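Side-chain contacts in hypothetical protein PA3352 (Pseudomonas aeruginosa, PDB 2FUP), which is probably a flagella synthesis protein of the FlgN family, whose characterised members act as export chaperones for hook-associated flagellar proteins: residues A[5-10]-A[63-68]; A[80-85]-A[90-95]. All blocks are in the same frame, centred on the assembly; numbering follows the deposited sequence.

In the fold
Contact 1 and contact 2 lie side by side, their centres 11 Å apart, on the same side of the chain's centre. Both are partly buried, and each includes two buried residues: L8 and L66 in 5-10/63-68, A82 and L91 in 80-85/90-95. Contact 1 joins helix 7-34 to helix 39-68, its segments far apart in sequence; contact 2 closes a local turn between helix 75-82 and helix 88-114. Methyl groups of leucine, isoleucine and threonine make the first, with exposed T7 at its margin. The second adds a tyrosine edge and an arginine side chain, and none of its touching residues is fully exposed. The two meet at L8 CD2 and Y81 CE2, 3.5 Å apart, while S5 O receives a weak hydrogen bond from R85 NH2.

Contact 1: residues A[5-10]-A[63-68]; sequences SPTLLD and AEILRE
T7 and L8 meet I65 and L66 across the contact; ahead of them S5 OG caps the turn into helix 7-34 by accepting from T7 N, a bond 3.3 Å long and nearly straight at 167°. The same oxygen, S5 OG, also receives T7 OG1 at 3.1 Å, so two donors of one residue converge on it. That second bond fits the rotation of T7: its hydroxyl lies beside the backbone N (chi1 -50°) and CG2 is left facing the neighbouring helix, 3.9 Å from I65 CD1. The helices brought together are the first two long ones of an all-helical bundle, joined where helix 7-34 begins and helix 39-68 ends; their closest CA atoms here, those of L8 and I65, are 7.3 Å apart. L8 then forks across the gap. Its CD1 is 4.1 Å from I65 CD1, the two side chains overlapping alongside one another with opposite headings, and L8 CD2 meets L66 CD2 at 4.2 Å, with the L8 and L66 side chains nearly perpendicular. I65 reaches both T7 and L8 with a single methyl because its CG1 arm is extended, chi2 171°. I65 also packs against Y81 of helix 75-82, L66 against V71 and L73, and L8 touches L78.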
# COMPACT_ATOMS: atom_id res chain seq x y z
N SER A 5 9.79 -2.17 -19.78
CA SER A 5 9.37 -3.28 -18.95
C SER A 5 8.15 -2.95 -18.13
O SER A 5 8.08 -1.87 -17.53
CB SER A 5 10.50 -3.61 -17.99
OG SER A 5 10.03 -4.62 -17.12
N PRO A 6 7.20 -3.89 -18.09
CA PRO A 6 5.96 -3.64 -17.35
C PRO A 6 6.09 -3.79 -15.85
O PRO A 6 5.09 -3.53 -15.14
CB PRO A 6 5.05 -4.72 -17.91
CG PRO A 6 5.99 -5.81 -18.30
CD PRO A 6 7.12 -5.13 -18.86
N THR A 7 7.29 -4.15 -15.36
CA THR A 7 7.33 -4.56 -13.93
C THR A 7 6.89 -3.52 -12.93
O THR A 7 6.11 -3.77 -12.05
CB THR A 7 8.70 -5.06 -13.57
OG1 THR A 7 9.11 -6.02 -14.54
CG2 THR A 7 8.74 -5.68 -12.20
N LEU A 8 7.41 -2.30 -13.04
CA LEU A 8 7.09 -1.29 -12.07
C LEU A 8 5.61 -0.95 -12.09
O LEU A 8 4.97 -0.83 -11.00
CB LEU A 8 7.91 -0.02 -12.22
CG LEU A 8 7.85 1.01 -11.12
CD1 LEU A 8 8.30 0.42 -9.80
CD2 LEU A 8 8.70 2.21 -11.38
N LEU A 9 5.05 -0.79 -13.28
CA LEU A 9 3.66 -0.48 -13.36
C LEU A 9 2.80 -1.61 -12.82
O LEU A 9 1.80 -1.36 -12.15
CB LEU A 9 3.28 -0.11 -14.80
CG LEU A 9 1.83 0.39 -15.00
CD1 LEU A 9 1.51 1.65 -14.23
CD2 LEU A 9 1.67 0.69 -16.53
N ASP A 10 3.22 -2.85 -13.03
CA ASP A 10 2.47 -4.01 -12.50
C ASP A 10 2.50 -3.98 -11.00
O ASP A 10 1.50 -4.26 -10.35
CB ASP A 10 3.08 -5.30 -13.02
CG ASP A 10 2.27 -6.49 -12.66
OD1 ASP A 10 1.13 -6.61 -13.11
OD2 ASP A 10 2.83 -7.39 -12.00
N ALA A 63 11.16 -0.14 -4.59
CA ALA A 63 12.35 0.59 -4.12
C ALA A 63 13.61 0.07 -4.84
O ALA A 63 14.50 0.86 -5.22
CB ALA A 63 12.55 0.42 -2.57
N GLU A 64 13.70 -1.28 -5.02
CA GLU A 64 14.86 -1.86 -5.67
C GLU A 64 14.96 -1.45 -7.14
O GLU A 64 16.04 -1.16 -7.65
CB GLU A 64 14.87 -3.38 -5.51
CG GLU A 64 16.10 -4.12 -6.08
CD GLU A 64 17.46 -3.72 -5.50
OE1 GLU A 64 17.45 -3.27 -4.33
OE2 GLU A 64 18.53 -3.91 -6.20
N ILE A 65 13.82 -1.38 -7.83
CA ILE A 65 13.82 -0.96 -9.20
C ILE A 65 14.35 0.47 -9.27
O ILE A 65 15.18 0.81 -10.15
CB ILE A 65 12.41 -1.13 -9.81
CG1 ILE A 65 12.11 -2.61 -9.94
CG2 ILE A 65 12.30 -0.39 -11.10
CD1 ILE A 65 10.69 -2.93 -10.32
N LEU A 66 13.82 1.37 -8.44
CA LEU A 66 14.28 2.75 -8.51
C LEU A 66 15.75 2.90 -8.10
O LEU A 66 16.50 3.65 -8.75
CB LEU A 66 13.38 3.68 -7.67
CG LEU A 66 11.89 3.73 -8.06
CD1 LEU A 66 11.10 4.59 -7.06
CD2 LEU A 66 11.78 4.24 -9.45
N ARG A 67 16.16 2.17 -7.07
CA ARG A 67 17.54 2.25 -6.65
C ARG A 67 18.53 1.81 -7.74
O ARG A 67 19.54 2.47 -7.98
CB ARG A 67 17.70 1.37 -5.42
CG ARG A 67 19.01 1.16 -4.71
CD ARG A 67 18.74 0.10 -3.59
NE ARG A 67 17.88 0.60 -2.51
CZ ARG A 67 16.90 -0.06 -1.96
NH1 ARG A 67 16.56 -1.27 -2.38
NH2 ARG A 67 16.19 0.47 -0.96
N GLU A 68 18.19 0.72 -8.43
CA GLU A 68 19.03 0.20 -9.48
C GLU A 68 19.06 1.15 -10.65
O GLU A 68 20.07 1.22 -11.36
CB GLU A 68 18.59 -1.18 -9.93
CG GLU A 68 18.79 -2.21 -8.85
CD GLU A 68 18.44 -3.66 -9.31
OE1 GLU A 68 18.20 -3.85 -10.56
OE2 GLU A 68 18.35 -4.57 -8.45

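Contact 2: residues A[80-85]-A[90-95]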
# COMPACT_ATOMS: atom_id res chain seq x y z
N ARG A 80 11.72 11.05 -12.62
CA ARG A 80 12.90 10.88 -13.46
C ARG A 80 12.92 9.55 -14.21
O ARG A 80 13.22 9.46 -15.38
CB ARG A 80 14.18 11.02 -12.64
CG ARG A 80 15.47 10.81 -13.45
CD ARG A 80 15.67 11.89 -14.50
NE ARG A 80 16.53 11.42 -15.60
CZ ARG A 80 16.09 10.89 -16.74
NH1 ARG A 80 14.80 10.75 -17.00
NH2 ARG A 80 16.97 10.50 -17.65
N TYR A 81 12.57 8.50 -13.48
CA TYR A 81 12.44 7.19 -14.10
C TYR A 81 11.42 7.21 -15.24
O TYR A 81 11.63 6.58 -16.28
CB TYR A 81 12.00 6.19 -13.03
CG TYR A 81 11.89 4.76 -13.47
CD1 TYR A 81 12.96 3.93 -13.40
CD2 TYR A 81 10.68 4.25 -13.91
CE1 TYR A 81 12.85 2.60 -13.79
CE2 TYR A 81 10.54 2.95 -14.32
CZ TYR A 81 11.63 2.12 -14.24
OH TYR A 81 11.54 0.77 -14.61
N ALA A 82 10.31 7.87 -15.00
CA ALA A 82 9.18 7.91 -15.91
C ALA A 82 9.36 8.78 -17.15
O ALA A 82 8.60 8.64 -18.13
CB ALA A 82 7.99 8.43 -15.13
N ARG A 83 10.28 9.73 -17.05
CA ARG A 83 10.33 10.86 -17.97
C ARG A 83 10.27 10.46 -19.44
O ARG A 83 9.52 11.09 -20.20
CB ARG A 83 11.60 11.69 -17.66
CG ARG A 83 11.89 12.90 -18.56
CD ARG A 83 13.38 13.35 -18.39
NE ARG A 83 13.68 13.72 -17.00
N GLU A 84 11.08 9.50 -19.84
CA GLU A 84 11.12 9.09 -21.25
C GLU A 84 10.33 7.80 -21.54
O GLU A 84 10.51 7.18 -22.62
CB GLU A 84 12.55 8.94 -21.69
CG GLU A 84 13.37 10.22 -21.52
CD GLU A 84 13.00 11.29 -22.54
N ARG A 85 9.50 7.35 -20.60
CA ARG A 85 8.78 6.09 -20.79
C ARG A 85 7.36 6.36 -21.26
O ARG A 85 6.68 7.27 -20.78
CB ARG A 85 8.67 5.34 -19.46
CG ARG A 85 9.98 4.95 -18.82
CD ARG A 85 9.75 4.24 -17.50
NE ARG A 85 8.98 3.01 -17.71
CZ ARG A 85 9.47 1.81 -17.95
NH1 ARG A 85 10.78 1.56 -17.94
NH2 ARG A 85 8.62 0.84 -18.23
N GLU A 90 1.21 7.04 -16.53
CA GLU A 90 0.50 6.09 -15.74
C GLU A 90 1.29 5.75 -14.49
O GLU A 90 0.68 5.56 -13.42
CB GLU A 90 0.28 4.78 -16.52
CG GLU A 90 -0.90 4.80 -17.35
CD GLU A 90 -2.13 4.79 -16.51
OE1 GLU A 90 -2.22 4.07 -15.49
OE2 GLU A 90 -2.99 5.52 -16.87
N LEU A 91 2.63 5.55 -14.57
CA LEU A 91 3.41 5.34 -13.36
C LEU A 91 3.15 6.40 -12.30
O LEU A 91 2.98 6.10 -11.11
CB LEU A 91 4.92 5.24 -13.65
CG LEU A 91 5.48 4.05 -14.41
CD1 LEU A 91 6.88 4.21 -14.81
CD2 LEU A 91 5.33 2.82 -13.54
N LEU A 92 3.25 7.64 -12.74
CA LEU A 92 3.08 8.77 -11.80
C LEU A 92 1.65 8.79 -11.21
O LEU A 92 1.49 8.96 -9.99
CB LEU A 92 3.47 10.11 -12.45
CG LEU A 92 4.98 10.28 -12.56
CD1 LEU A 92 5.11 11.46 -13.51
CD2 LEU A 92 5.64 10.54 -11.24
N ALA A 93 0.62 8.62 -12.03
CA ALA A 93 -0.74 8.64 -11.59
C ALA A 93 -0.97 7.51 -10.57
O ALA A 93 -1.64 7.67 -9.53
CB ALA A 93 -1.66 8.46 -12.75
N ARG A 94 -0.48 6.31 -10.89
CA ARG A 94 -0.66 5.18 -9.97
C ARG A 94 0.15 5.37 -8.69
O ARG A 94 -0.32 5.03 -7.62
CB ARG A 94 -0.31 3.84 -10.69
CG ARG A 94 -1.16 3.56 -11.89
CD ARG A 94 -2.63 3.24 -11.63
NE ARG A 94 -3.41 4.35 -11.21
CZ ARG A 94 -4.01 5.28 -11.96
NH1 ARG A 94 -3.86 5.37 -13.26
NH2 ARG A 94 -4.71 6.20 -11.35
N GLY A 95 1.38 5.88 -8.78
CA GLY A 95 2.14 6.13 -7.59
C GLY A 95 1.39 7.08 -6.68
O GLY A 95 1.37 6.93 -5.46
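The ring of Y81 takes L91 CD1 at its edge and close to its plane, the methyl being 3.9 Å from Y81 CE2 and equally near CD2; L8 and L66 pack over one face of the ring, and R85 CD lies on the opposite side, near the rim. The contact joins consecutive helices 75-82 and 88-114 of the all-helical fold, linked by a short connection. L91 CD1 also approaches the guanidinium of R85, at a slant. Within segment 90-95 the guanidinium of R94 has A93 CB covering one face off-centre, 3.6 Å from the plane, and E90 OE1 at its edge. The salt bridge there, R94 NH1 to E90 OE1 at 3.1 Å, spans one helical turn; it arrives on the syn side of the carboxylate but 30° out of its plane, and NH2 of the same guanidinium pairs with E97. A type I beta turn runs from A82 to R85, with R85 N bonded to A82 O. With the closest CA pair, A82 and L91, 6.8 Å apart, the small A82 CB lies against the second helix, 4.4 Å from both L91 CD1 and L92 CG. L91 CD1 is the point on which three residues of segment 80-85 converge, and L8 and L9 of helix 7-34 also pack on the L91 side chain. R85 is bent at chi3 (61°), and its NE forms a salt bridge with D87 OD1. That same NE, charge-paired outside the two segments, is 3.8 Å from L91 CD1.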